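Local coordinates for lipolytic enzyme, g-d-s-l (Clostridium thermocellum, PDB 2W47), which binds carbohydrate through a family 6 carbohydrate-binding module, a beta-sandwich domain that carries a calcium ion, at residues A[58-63]-A[84-89]. Numbering follows the deposited sequence.
Sequences FRYANG and DFVSTG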
loop_
_atom_site.group_PDB
_atom_site.type_symbol
_atom_site.label_atom_id
_atom_site.label_comp_id
_atom_site.label_asym_id
_atom_site.label_seq_id
_atom_site.Cartn_x
_atom_site.Cartn_y
_atom_site.Cartn_z
ATOM N N PHE A 58 3.935 -0.625 2.807
ATOM C CA PHE A 58 3.533 0.604 2.129
ATOM C C PHE A 58 4.317 1.757 2.725
ATOM O O PHE A 58 4.331 1.936 3.944
ATOM C CB PHE A 58 2.040 0.871 2.340
ATOM C CG PHE A 58 1.143 -0.209 1.810
ATOM C CD1 PHE A 58 0.648 -0.148 0.509
ATOM C CD2 PHE A 58 0.773 -1.283 2.617
ATOM C CE1 PHE A 58 -0.196 -1.147 0.021
ATOM C CE2 PHE A 58 -0.066 -2.282 2.138
ATOM C CZ PHE A 58 -0.559 -2.217 0.838
ATOM N N ARG A 59 4.981 2.537 1.884
ATOM C CA ARG A 59 5.542 3.800 2.333
ATOM C C ARG A 59 4.472 4.854 2.095
ATOM O O ARG A 59 3.988 4.999 0.983
ATOM C CB ARG A 59 6.834 4.125 1.592
ATOM C CG ARG A 59 7.516 5.399 2.078
ATOM C CD ARG A 59 8.925 5.541 1.528
ATOM N NE ARG A 59 9.662 6.638 2.161
ATOM C CZ ARG A 59 9.770 7.870 1.667
ATOM N NH1 ARG A 59 10.471 8.792 2.320
ATOM N NH2 ARG A 59 9.176 8.195 0.525
ATOM N N TYR A 60 4.099 5.586 3.146
ATOM C CA TYR A 60 2.900 6.412 3.108
ATOM C C TYR A 60 3.055 7.696 3.914
ATOM O O TYR A 60 3.929 7.791 4.780
ATOM C CB TYR A 60 1.698 5.604 3.625
ATOM C CG TYR A 60 1.603 5.587 5.130
ATOM C CD1 TYR A 60 0.785 6.495 5.793
ATOM C CD2 TYR A 60 2.338 4.682 5.888
ATOM C CE1 TYR A 60 0.697 6.505 7.174
ATOM C CE2 TYR A 60 2.256 4.687 7.286
ATOM C CZ TYR A 60 1.431 5.601 7.903
ATOM O OH TYR A 60 1.335 5.639 9.279
ATOM N N ALA A 61 2.197 8.672 3.628
ATOM C CA ALA A 61 2.106 9.872 4.437
ATOM C C ALA A 61 0.667 10.105 4.827
ATOM O O ALA A 61 -0.248 9.812 4.067
ATOM C CB ALA A 61 2.673 11.085 3.693
ATOM N N ASN A 62 0.467 10.634 6.029
ATOM C CA ASN A 62 -0.861 11.002 6.505
ATOM C C ASN A 62 -0.712 12.257 7.345
ATOM O O ASN A 62 -0.359 12.195 8.531
ATOM C CB ASN A 62 -1.506 9.855 7.291
ATOM C CG ASN A 62 -2.880 10.211 7.825
ATOM O OD1 ASN A 62 -3.359 11.326 7.618
ATOM N ND2 ASN A 62 -3.506 9.278 8.541
ATOM N N GLY A 63 -0.986 13.397 6.718
ATOM C CA GLY A 63 -0.805 14.692 7.368
ATOM C C GLY A 63 -2.025 15.162 8.129
ATOM O O GLY A 63 -2.106 16.327 8.500
ATOM N N ASP A 84 -4.148 -0.200 9.675
ATOM C CA ASP A 84 -3.976 1.183 10.104
ATOM C C ASP A 84 -2.903 1.921 9.328
ATOM O O ASP A 84 -1.826 1.375 9.038
ATOM C CB ASP A 84 -3.638 1.240 11.600
ATOM C CG ASP A 84 -4.770 0.747 12.472
ATOM O OD1 ASP A 84 -5.943 0.855 12.072
ATOM O OD2 ASP A 84 -4.474 0.244 13.575
ATOM N N PHE A 85 -3.230 3.170 9.005
ATOM C CA PHE A 85 -2.303 4.125 8.428
ATOM C C PHE A 85 -2.430 5.385 9.259
ATOM O O PHE A 85 -3.145 6.328 8.913
ATOM C CB PHE A 85 -2.627 4.349 6.953
ATOM C CG PHE A 85 -2.344 3.143 6.106
ATOM C CD1 PHE A 85 -1.095 2.980 5.513
ATOM C CD2 PHE A 85 -3.300 2.134 5.963
ATOM C CE1 PHE A 85 -0.810 1.855 4.753
ATOM C CE2 PHE A 85 -3.023 1.004 5.210
ATOM C CZ PHE A 85 -1.768 0.868 4.601
ATOM N N VAL A 86 -1.728 5.374 10.388
ATOM C CA VAL A 86 -1.850 6.430 11.381
ATOM C C VAL A 86 -1.149 7.695 10.911
ATOM O O VAL A 86 -0.347 7.669 9.965
ATOM C CB VAL A 86 -1.328 5.989 12.787
ATOM C CG1 VAL A 86 -2.065 4.748 13.269
ATOM C CG2 VAL A 86 0.184 5.735 12.779
ATOM N N SER A 87 -1.462 8.805 11.566
ATOM C CA SER A 87 -0.820 10.070 11.251
ATOM C C SER A 87 0.694 9.935 11.198
ATOM O O SER A 87 1.305 9.263 12.036
ATOM C CB SER A 87 -1.175 11.129 12.283
ATOM O OG SER A 87 -0.622 12.375 11.890
ATOM N N THR A 88 1.283 10.578 10.193
ATOM C CA THR A 88 2.727 10.718 10.109
ATOM C C THR A 88 3.135 12.138 10.494
ATOM O O THR A 88 4.314 12.471 10.463
ATOM C CB THR A 88 3.239 10.399 8.697
ATOM O OG1 THR A 88 2.679 11.332 7.768
ATOM C CG2 THR A 88 2.865 8.970 8.300
ATOM N N GLY A 89 2.149 12.959 10.842
ATOM C CA GLY A 89 2.395 14.318 11.331
ATOM C C GLY A 89 2.350 15.408 10.283
ATOM O O GLY A 89 1.696 16.429 10.466
HETATM O O HOH W 1 -0.866 15.760 11.420
#
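Asn62, just past the end of strand 52-61, faces the loop that leaves strand 77-83, its CA 4.8 Å from the CA of Ser87, and the touching parts of the two segments run 40° apart. In the beta-sandwich of this family 6 carbohydrate-binding module the contact ties an inner strand of the four-stranded sheet to the loop joining strands 77-83 and 95-103, near the glycan pocket that includes Arg68, a residue Asn62 touches. Phe58, Tyr60 and Phe85 form an aromatic cluster at its inner end. The Phe85 ring stands upright on Tyr60 as a T-shaped pair, the planes perpendicular, with CD1 poised 3.7 Å above the centre of the tyrosine face; further along the same edge, CE1 and CZ meet Phe58 in an offset edge-to-face pair. Tyr60 holds CG between its backbone N and carbonyl carbon (chi1 83°), which turns the ring toward the loop, with Val86 O at its edge near the plane, where OH donates to it over 2.7 Å. Thr88 CG2 packs obliquely against the tyrosine ring, 3.5 Å from CE1.

Beyond the rings, polar bonds take over. Extended away from its backbone N (chi1 179°), the Asn62 side chain carries ND2 to within 3.0 Å of Phe85 O, with the acceptor close to the amide plane; Ala66 O takes a second bond from ND2, while OD1 pairs with Thr64 OG1, so both ends of the buried amide are engaged and its rotation is fixed. Ser87 OG accepts from Gly89 N in an ST turn and also bonds to Thr64 O. Thr88 grips the Asn62 backbone twice: its N donates to Asn62 O (2.8 Å), and its OG1, also bonded to Ala90 O and Thr93 O, receives Asn62 N at 2.9 Å along a nearly straight bond.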